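Local atomic coordinates of fiber protein (Human adenovirus 16, PDB entry 3CNC), a protein that forms the trimeric knob at the tip of the adenovirus fiber and probably attaches the virus to host cells through the receptor CD46. Residues Cys40-Gly45 / Val86-Asn91; Asp50-Leu55 / Met71-Tyr76; Cys156-Thr161 / Thr202-Ile207. One frame throughout, in Å; residues are numbered along the deposited sequence.

Contact 1: residues Cys40-Gly45 / Val86-Asn91; sequences CVIKEG and VTIDVN
Ile-42 rests on Ile-88 and Val-90, two residues, one apart, on the same face of strand 85-94. Its long branch does the touching, and it crosses both partners obliquely. CG1 of Ile-42 sits 3.6 Å from CG2 of Ile-88. One carbon further out, CD1 of Ile-42 approaches CG2 of Val-90 at 3.5 Å. Between Ile-88 and Val-90 the strand presents the carbonyl O of Asp-89, 3.8 Å from CG1 of Ile-42. The chi1 of Ile-42 is -102°, away from a staggered value, and this turn brings the ethyl arm to the strand.

Cys-40 approaches the same strand further along. Its SG is anti to the backbone N (chi1 -173°) and reaches both methyls of Val-90. SG of Cys-40 is 4.1 Å from Val-90 CG1 and equally far from Val-90 CG2. Val-90 therefore takes the thiol on both methyls and Ile-42 on CG2.

No direct hydrogen bond joins the two segments. A water links their backbones instead. It donates to O of Ile-42 at 3.2 Å and to O of Asp-89 at 3.3 Å, both long bonds.

The apolar cluster continues beyond the pair. Ile-42 and Cys-40 also touch Cys-51 on strand 51-60, and Val-90 packs on Trp-191. The loop thus places its side chains between a strand of one sheet and the edge strand, within this chain, of the other. Such apolar filling between two antiparallel sheets is typical of the beta-sandwich of the adenovirus fiber knob.

Contact 2: residues Asp50-Leu55 / Met71-Tyr76; sequences DCKLTL and MGASEY
Lys-52 and Met-71 form an antiparallel hydrogen-bonded pair. Lys-52 N donates to Met-71 O at 2.7 Å, in a nearly straight bond (175°). Met-71 N returns a bond to Lys-52 O at 2.9 Å. CG of Lys-52, anti to the carbonyl carbon, starts an extended chain that lies alongside Met-71 and points the same way, with CD of Lys-52 4.2 Å from SD of Met-71. Cys-51 and Gly-72 follow as a non-hydrogen-bonded pair.

Ala-73 N reaches Asp-50 O at 3.2 Å, from above the carbonyl plane and with a bent angle of 139°. The OG of Ser-74 adds a weak bond to the same oxygen. CB of Ala-73 packs 3.6 Å from CA of Cys-51.

The Asp-50 carboxylate brings OD2 to the Tyr-76 ring edge, 4.0 Å from CD1, with the two planes only 10° apart. Its main polar partners lie in the loop 40-45: OD1 takes a hydrogen bond from Ile-42 N, and OD2 a weak one from Lys-43 N. Met-71 also packs on Glu-149 of the second subunit. Asp-50 and Cys-51 both face Cys-40, a classic beta bulge on the side of strand 51-60 that pairs with Cys-40, at the open end of its hairpin with strand 63-72.

Contact 3: residues Cys156-Thr161 / Thr202-Ile207; sequences CYYKST and TEVTLI
Tyr-157 meets Ile-207 through the backbone. Its O lies 3.6 Å from O of Ile-207, a pair that is not itself a hydrogen bond. The Tyr-157 side chain turns away, and the residue is also bonded to Ser-209, just beyond the loop segment.

Tyr-158 carries most of the contact. CG of Tyr-158 is anti to the backbone N (chi1 171°), which swings the ring toward the loop and brings one edge to the loop backbone. CD1 of Tyr-158 comes within 3.3 Å of O of Ile-207, near the ring plane. CE1 of Tyr-158 is 4.0 Å from O of Thr-205, also at the edge. The N of Ile-207 lies in the ring plane at this same edge. The Leu-206 side chain adds an apolar touch, its CD1 4.2 Å from CD1 of Tyr-158. At the ring's far end, OH of Tyr-158 packs 3.9 Å from CB of Val-204. The hydroxyl's polar partner is Glu-200, and Phe-81 meets the ring edge-to-face.

Lys-159 contributes its backbone. Its N donates to a water at 2.8 Å, and the water donates to O of Ile-207. Its side chain runs off to a cation-pi contact with Tyr-151 of the second subunit.

Thr-161 closes the segment. Its OG1 touches both methyls of Val-204, nearest at 3.5 Å to CG2. OE2 of Glu-200 binds both the Tyr-158 hydroxyl and the Thr-161 N, just past the end of the strand.

The touching parts, 157-161 and 204-207, run in nearly opposite directions, 158° apart end to end, yet share no direct hydrogen bond. Across the contact the polar link is a water. The rest is packing, chiefly of the tyrosine edge, whose slightly positive C-H groups probably suit the carbonyl oxygens they face.

Contact 1 is the most buried of the three, with an apolar centre between the sheets. Contacts 2 and 3 are only partly buried and each reaches the second subunit. Contact 2 is the one built on direct backbone hydrogen bonds, as expected within a hairpin. The other two set a loop against a strand at the edge of the four-stranded sheet, at its two outermost positions within the chain, and use a bridging water. All three connect. Asp-50 ties contact 2 to the loop of contact 1, Leu-206 packs on Ile-88 of contact 1, and the Leu-206 backbone pairs with Gly-72 of contact 2.

Contact 1: residues Cys40-Gly45 / Val86-Asn91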
loop_
_atom_site.group_PDB
_atom_site.type_symbol
_atom_site.label_atom_id
_atom_site.label_comp_id
_atom_site.label_asym_id
_atom_site.label_seq_id
_atom_site.Cartn_x
_atom_site.Cartn_y
_atom_site.Cartn_z
ATOM N N CYS A 40 8.937 17.167 -15.636
ATOM C CA CYS A 40 7.551 17.507 -15.384
ATOM C C CYS A 40 7.279 18.999 -15.142
ATOM O O CYS A 40 8.078 19.691 -14.512
ATOM C CB CYS A 40 7.106 16.665 -14.181
ATOM S SG CYS A 40 5.379 16.698 -13.732
ATOM N N VAL A 41 6.138 19.480 -15.636
ATOM C CA VAL A 41 5.747 20.879 -15.472
ATOM C C VAL A 41 4.595 21.046 -14.484
ATOM O O VAL A 41 3.486 20.559 -14.710
ATOM C CB VAL A 41 5.323 21.515 -16.814
ATOM C CG1 VAL A 41 4.950 22.969 -16.597
ATOM C CG2 VAL A 41 6.451 21.405 -17.827
ATOM N N ILE A 42 4.862 21.756 -13.397
ATOM C CA ILE A 42 3.865 21.989 -12.368
ATOM C C ILE A 42 3.296 23.405 -12.411
ATOM O O ILE A 42 2.165 23.636 -11.962
ATOM C CB ILE A 42 4.465 21.704 -10.954
ATOM C CG1 ILE A 42 3.992 20.341 -10.464
ATOM C CG2 ILE A 42 4.047 22.760 -9.956
ATOM C CD1 ILE A 42 4.304 19.216 -11.409
ATOM N N LYS A 43 4.065 24.352 -12.948
ATOM C CA LYS A 43 3.599 25.737 -13.019
ATOM C C LYS A 43 2.619 25.977 -14.164
ATOM O O LYS A 43 2.866 25.572 -15.307
ATOM C CB LYS A 43 4.775 26.709 -13.160
ATOM C CG LYS A 43 4.346 28.170 -13.075
ATOM C CD LYS A 43 5.472 29.127 -13.425
ATOM C CE LYS A 43 4.969 30.564 -13.466
ATOM N NZ LYS A 43 6.005 31.503 -13.981
ATOM N N GLU A 44 1.521 26.658 -13.834
ATOM C CA GLU A 44 0.452 26.997 -14.778
ATOM C C GLU A 44 0.951 27.647 -16.065
ATOM O O GLU A 44 1.689 28.631 -16.024
ATOM C CB GLU A 44 -0.544 27.946 -14.109
ATOM C CG GLU A 44 -1.294 27.352 -12.929
ATOM C CD GLU A 44 -2.386 26.393 -13.360
ATOM O OE1 GLU A 44 -3.296 26.834 -14.094
ATOM O OE2 GLU A 44 -2.334 25.206 -12.966
ATOM N N GLY A 45 0.540 27.098 -17.202
ATOM C CA GLY A 45 0.946 27.659 -18.478
ATOM C C GLY A 45 2.340 27.291 -18.954
ATOM O O GLY A 45 2.598 27.285 -20.159
ATOM N N VAL A 86 -1.327 24.978 -0.154
ATOM C CA VAL A 86 -0.885 24.744 -1.521
ATOM C C VAL A 86 -1.468 23.465 -2.106
ATOM O O VAL A 86 -1.759 22.504 -1.393
ATOM C CB VAL A 86 0.657 24.636 -1.593
ATOM C CG1 VAL A 86 1.110 24.626 -3.042
ATOM C CG2 VAL A 86 1.301 25.781 -0.834
ATOM N N THR A 87 -1.649 23.462 -3.417
ATOM C CA THR A 87 -2.168 22.290 -4.097
ATOM C C THR A 87 -1.362 22.122 -5.360
ATOM O O THR A 87 -1.322 23.015 -6.202
ATOM C CB THR A 87 -3.665 22.433 -4.466
ATOM O OG1 THR A 87 -4.457 22.482 -3.271
ATOM C CG2 THR A 87 -4.113 21.242 -5.305
ATOM N N ILE A 88 -0.700 20.977 -5.470
ATOM C CA ILE A 88 0.115 20.651 -6.629
ATOM C C ILE A 88 -0.614 19.621 -7.489
ATOM O O ILE A 88 -1.195 18.663 -6.980
ATOM C CB ILE A 88 1.463 20.081 -6.185
ATOM C CG1 ILE A 88 2.157 21.103 -5.284
ATOM C CG2 ILE A 88 2.309 19.713 -7.400
ATOM C CD1 ILE A 88 3.345 20.552 -4.560
ATOM N N ASP A 89 -0.580 19.824 -8.800
ATOM C CA ASP A 89 -1.253 18.921 -9.718
ATOM C C ASP A 89 -0.322 18.408 -10.772
ATOM O O ASP A 89 0.514 19.142 -11.289
ATOM C CB ASP A 89 -2.408 19.624 -10.436
ATOM C CG ASP A 89 -3.627 19.793 -9.566
ATOM O OD1 ASP A 89 -4.203 18.774 -9.141
ATOM O OD2 ASP A 89 -4.017 20.948 -9.314
ATOM N N VAL A 90 -0.474 17.133 -11.091
ATOM C CA VAL A 90 0.299 16.509 -12.140
ATOM C C VAL A 90 -0.771 15.737 -12.889
ATOM O O VAL A 90 -1.375 14.811 -12.349
ATOM C CB VAL A 90 1.360 15.546 -11.584
ATOM C CG1 VAL A 90 1.977 14.748 -12.714
ATOM C CG2 VAL A 90 2.437 16.333 -10.850
ATOM N N ASN A 91 -1.037 16.142 -14.122
ATOM C CA ASN A 91 -2.058 15.476 -14.909
ATOM C C ASN A 91 -1.390 14.647 -15.988
ATOM O O ASN A 91 -0.413 15.081 -16.597
ATOM C CB ASN A 91 -2.996 16.517 -15.534
ATOM C CG ASN A 91 -3.453 17.566 -14.527
ATOM O OD1 ASN A 91 -3.947 17.239 -13.440
ATOM N ND2 ASN A 91 -3.289 18.835 -14.888
HETATM O O HOH W 1 -0.193 21.785 -13.065
#

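Contact 2: residues Asp50-Leu55 / Met71-Tyr76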
loop_
_atom_site.group_PDB
_atom_site.type_symbol
_atom_site.label_atom_id
_atom_site.label_comp_id
_atom_site.label_asym_id
_atom_site.label_seq_id
_atom_site.Cartn_x
_atom_site.Cartn_y
_atom_site.Cartn_z
ATOM N N ASP A 50 9.908 21.944 -14.702
ATOM C CA ASP A 50 10.284 22.720 -13.528
ATOM C C ASP A 50 10.358 21.835 -12.275
ATOM O O ASP A 50 10.444 22.330 -11.152
ATOM C CB ASP A 50 9.310 23.886 -13.327
ATOM C CG ASP A 50 7.916 23.432 -12.977
ATOM O OD1 ASP A 50 7.539 22.300 -13.355
ATOM O OD2 ASP A 50 7.189 24.219 -12.334
ATOM N N CYS A 51 10.317 20.521 -12.480
ATOM C CA CYS A 51 10.424 19.560 -11.378
ATOM C C CYS A 51 10.621 18.128 -11.887
ATOM O O CYS A 51 10.386 17.827 -13.062
ATOM C CB CYS A 51 9.204 19.630 -10.455
ATOM S SG CYS A 51 7.671 19.094 -11.195
ATOM N N LYS A 52 11.071 17.255 -10.991
ATOM C CA LYS A 52 11.336 15.861 -11.331
ATOM C C LYS A 52 10.237 14.935 -10.822
ATOM O O LYS A 52 9.979 14.866 -9.622
ATOM C CB LYS A 52 12.680 15.435 -10.745
ATOM C CG LYS A 52 13.838 16.282 -11.218
ATOM C CD LYS A 52 15.044 16.125 -10.309
ATOM C CE LYS A 52 16.220 16.968 -10.801
ATOM N NZ LYS A 52 17.361 16.951 -9.835
ATOM N N LEU A 53 9.594 14.232 -11.749
ATOM C CA LEU A 53 8.522 13.303 -11.418
ATOM C C LEU A 53 8.993 11.861 -11.511
ATOM O O LEU A 53 9.467 11.421 -12.562
ATOM C CB LEU A 53 7.346 13.474 -12.377
ATOM C CG LEU A 53 6.277 12.374 -12.267
ATOM C CD1 LEU A 53 5.492 12.556 -10.979
ATOM C CD2 LEU A 53 5.348 12.434 -13.460
ATOM N N THR A 54 8.878 11.129 -10.407
ATOM C CA THR A 54 9.246 9.715 -10.415
ATOM C C THR A 54 7.939 8.933 -10.320
ATOM O O THR A 54 7.176 9.077 -9.365
ATOM C CB THR A 54 10.138 9.340 -9.231
ATOM O OG1 THR A 54 11.349 10.096 -9.298
ATOM C CG2 THR A 54 10.493 7.856 -9.284
ATOM N N LEU A 55 7.666 8.122 -11.324
ATOM C CA LEU A 55 6.446 7.348 -11.323
ATOM C C LEU A 55 6.761 5.946 -11.798
ATOM O O LEU A 55 7.371 5.763 -12.847
ATOM C CB LEU A 55 5.406 7.988 -12.250
ATOM C CG LEU A 55 4.082 7.222 -12.411
ATOM C CD1 LEU A 55 3.279 7.344 -11.134
ATOM C CD2 LEU A 55 3.280 7.780 -13.604
ATOM N N MET A 71 10.028 15.881 -6.929
ATOM C CA MET A 71 11.179 16.622 -6.412
ATOM C C MET A 71 11.315 17.942 -7.170
ATOM O O MET A 71 11.503 17.947 -8.387
ATOM C CB MET A 71 12.479 15.827 -6.542
ATOM C CG MET A 71 13.627 16.523 -5.814
ATOM S SD MET A 71 15.275 15.886 -6.164
ATOM C CE MET A 71 15.557 14.898 -4.723
ATOM N N GLY A 72 11.209 19.058 -6.449
ATOM C CA GLY A 72 11.315 20.372 -7.072
ATOM C C GLY A 72 12.618 20.620 -7.825
ATOM O O GLY A 72 13.675 20.111 -7.447
ATOM N N ALA A 73 12.544 21.406 -8.896
ATOM C CA ALA A 73 13.721 21.718 -9.701
ATOM C C ALA A 73 13.729 23.166 -10.232
ATOM O O ALA A 73 14.225 23.445 -11.328
ATOM C CB ALA A 73 13.820 20.733 -10.855
ATOM N N SER A 74 13.170 24.084 -9.452
ATOM C CA SER A 74 13.125 25.486 -9.844
ATOM C C SER A 74 12.749 26.353 -8.658
ATOM O O SER A 74 12.118 25.887 -7.698
ATOM C CB SER A 74 12.109 25.711 -10.971
ATOM O OG SER A 74 10.781 25.716 -10.476
ATOM N N GLU A 75 13.131 27.622 -8.735
ATOM C CA GLU A 75 12.831 28.571 -7.671
ATOM C C GLU A 75 11.323 28.614 -7.404
ATOM O O GLU A 75 10.885 28.770 -6.260
ATOM C CB GLU A 75 13.350 29.958 -8.059
ATOM C CG GLU A 75 13.310 30.971 -6.934
ATOM C CD GLU A 75 14.199 32.167 -7.205
ATOM O OE1 GLU A 75 14.234 33.081 -6.357
ATOM O OE2 GLU A 75 14.866 32.191 -8.265
ATOM N N TYR A 76 10.526 28.462 -8.458
ATOM C CA TYR A 76 9.080 28.475 -8.286
ATOM C C TYR A 76 8.602 27.299 -7.443
ATOM O O TYR A 76 7.944 27.496 -6.416
ATOM C CB TYR A 76 8.355 28.445 -9.636
ATOM C CG TYR A 76 6.853 28.339 -9.474
ATOM C CD1 TYR A 76 6.175 27.174 -9.824
ATOM C CD2 TYR A 76 6.115 29.386 -8.915
ATOM C CE1 TYR A 76 4.801 27.051 -9.624
ATOM C CE2 TYR A 76 4.743 29.274 -8.709
ATOM C CZ TYR A 76 4.094 28.103 -9.066
ATOM O OH TYR A 76 2.737 27.982 -8.873
#

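Contact 3: residues Cys156-Thr161 / Thr202-Ile207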
loop_
_atom_site.group_PDB
_atom_site.type_symbol
_atom_site.label_atom_id
_atom_site.label_comp_id
_atom_site.label_asym_id
_atom_site.label_seq_id
_atom_site.Cartn_x
_atom_site.Cartn_y
_atom_site.Cartn_z
ATOM N N CYS A 156 0.896 11.358 1.960
ATOM C CA CYS A 156 2.353 11.271 1.974
ATOM C C CYS A 156 2.866 12.462 2.781
ATOM O O CYS A 156 2.075 13.125 3.465
ATOM C CB CYS A 156 2.952 11.226 0.550
ATOM S SG CYS A 156 2.728 12.645 -0.513
ATOM N N TYR A 157 4.165 12.749 2.733
ATOM C CA TYR A 157 4.677 13.846 3.552
ATOM C C TYR A 157 5.778 14.727 2.999
ATOM O O TYR A 157 6.485 14.379 2.054
ATOM C CB TYR A 157 5.163 13.305 4.906
ATOM C CG TYR A 157 4.107 12.554 5.666
ATOM C CD1 TYR A 157 3.770 11.246 5.319
ATOM C CD2 TYR A 157 3.380 13.178 6.671
ATOM C CE1 TYR A 157 2.721 10.581 5.952
ATOM C CE2 TYR A 157 2.335 12.530 7.309
ATOM C CZ TYR A 157 2.007 11.232 6.944
ATOM O OH TYR A 157 0.956 10.597 7.572
ATOM N N TYR A 158 5.906 15.889 3.627
ATOM C CA TYR A 158 6.949 16.836 3.289
ATOM C C TYR A 158 7.717 17.068 4.586
ATOM O O TYR A 158 7.120 17.382 5.613
ATOM C CB TYR A 158 6.367 18.158 2.808
ATOM C CG TYR A 158 7.434 19.209 2.654
ATOM C CD1 TYR A 158 8.357 19.141 1.607
ATOM C CD2 TYR A 158 7.563 20.242 3.585
ATOM C CE1 TYR A 158 9.378 20.073 1.494
ATOM C CE2 TYR A 158 8.584 21.176 3.478
ATOM C CZ TYR A 158 9.483 21.084 2.433
ATOM O OH TYR A 158 10.484 22.005 2.325
ATOM N N LYS A 159 9.032 16.887 4.541
ATOM C CA LYS A 159 9.872 17.088 5.720
ATOM C C LYS A 159 10.522 18.467 5.608
ATOM O O LYS A 159 11.344 18.700 4.719
ATOM C CB LYS A 159 10.958 16.011 5.787
ATOM C CG LYS A 159 11.789 16.026 7.067
ATOM C CD LYS A 159 12.964 15.067 6.945
ATOM C CE LYS A 159 13.858 15.092 8.174
ATOM N NZ LYS A 159 15.163 14.422 7.896
ATOM N N SER A 160 10.158 19.377 6.507
ATOM C CA SER A 160 10.710 20.729 6.461
ATOM C C SER A 160 12.141 20.805 6.966
ATOM O O SER A 160 12.666 19.853 7.554
ATOM C CB SER A 160 9.842 21.704 7.262
ATOM O OG SER A 160 10.105 21.598 8.645
ATOM N N THR A 161 12.760 21.958 6.738
ATOM C CA THR A 161 14.141 22.195 7.140
ATOM C C THR A 161 14.415 21.900 8.616
ATOM O O THR A 161 15.459 21.347 8.948
ATOM C CB THR A 161 14.564 23.645 6.815
ATOM O OG1 THR A 161 14.481 23.855 5.401
ATOM C CG2 THR A 161 16.001 23.903 7.262
ATOM N N THR A 202 12.570 29.779 3.466
ATOM C CA THR A 202 13.625 29.904 2.475
ATOM C C THR A 202 13.278 29.032 1.284
ATOM O O THR A 202 12.330 28.255 1.336
ATOM C CB THR A 202 14.959 29.406 3.042
ATOM O OG1 THR A 202 15.106 29.877 4.385
ATOM C CG2 THR A 202 16.124 29.911 2.199
ATOM N N GLU A 203 14.036 29.171 0.204
ATOM C CA GLU A 203 13.815 28.338 -0.963
ATOM C C GLU A 203 14.438 26.983 -0.604
ATOM O O GLU A 203 15.654 26.873 -0.447
ATOM C CB GLU A 203 14.504 28.933 -2.193
ATOM C CG GLU A 203 14.515 28.004 -3.390
ATOM C CD GLU A 203 15.314 28.547 -4.561
ATOM O OE1 GLU A 203 15.516 27.799 -5.545
ATOM O OE2 GLU A 203 15.739 29.723 -4.505
ATOM N N VAL A 204 13.597 25.964 -0.446
ATOM C CA VAL A 204 14.063 24.620 -0.097
ATOM C C VAL A 204 13.499 23.625 -1.103
ATOM O O VAL A 204 12.336 23.730 -1.490
ATOM C CB VAL A 204 13.577 24.207 1.313
ATOM C CG1 VAL A 204 14.340 22.978 1.790
ATOM C CG2 VAL A 204 13.752 25.363 2.283
ATOM N N THR A 205 14.313 22.660 -1.520
ATOM C CA THR A 205 13.854 21.663 -2.486
ATOM C C THR A 205 12.580 20.941 -2.052
ATOM O O THR A 205 12.529 20.318 -0.992
ATOM C CB THR A 205 14.925 20.610 -2.763
ATOM O OG1 THR A 205 16.049 21.234 -3.390
ATOM C CG2 THR A 205 14.371 19.530 -3.696
ATOM N N LEU A 206 11.556 21.032 -2.890
ATOM C CA LEU A 206 10.264 20.408 -2.618
ATOM C C LEU A 206 10.337 18.897 -2.859
ATOM O O LEU A 206 10.585 18.442 -3.975
ATOM C CB LEU A 206 9.187 21.049 -3.506
ATOM C CG LEU A 206 7.826 20.369 -3.650
ATOM C CD1 LEU A 206 7.191 20.184 -2.296
ATOM C CD2 LEU A 206 6.932 21.217 -4.536
ATOM N N ILE A 207 10.125 18.135 -1.792
ATOM C CA ILE A 207 10.171 16.681 -1.857
ATOM C C ILE A 207 8.916 16.067 -1.239
ATOM O O ILE A 207 8.636 16.276 -0.056
ATOM C CB ILE A 207 11.401 16.122 -1.082
ATOM C CG1 ILE A 207 12.696 16.685 -1.675
ATOM C CG2 ILE A 207 11.412 14.583 -1.131
ATOM C CD1 ILE A 207 13.951 16.287 -0.897
HETATM O O HOH W 2 10.029 15.658 2.229
#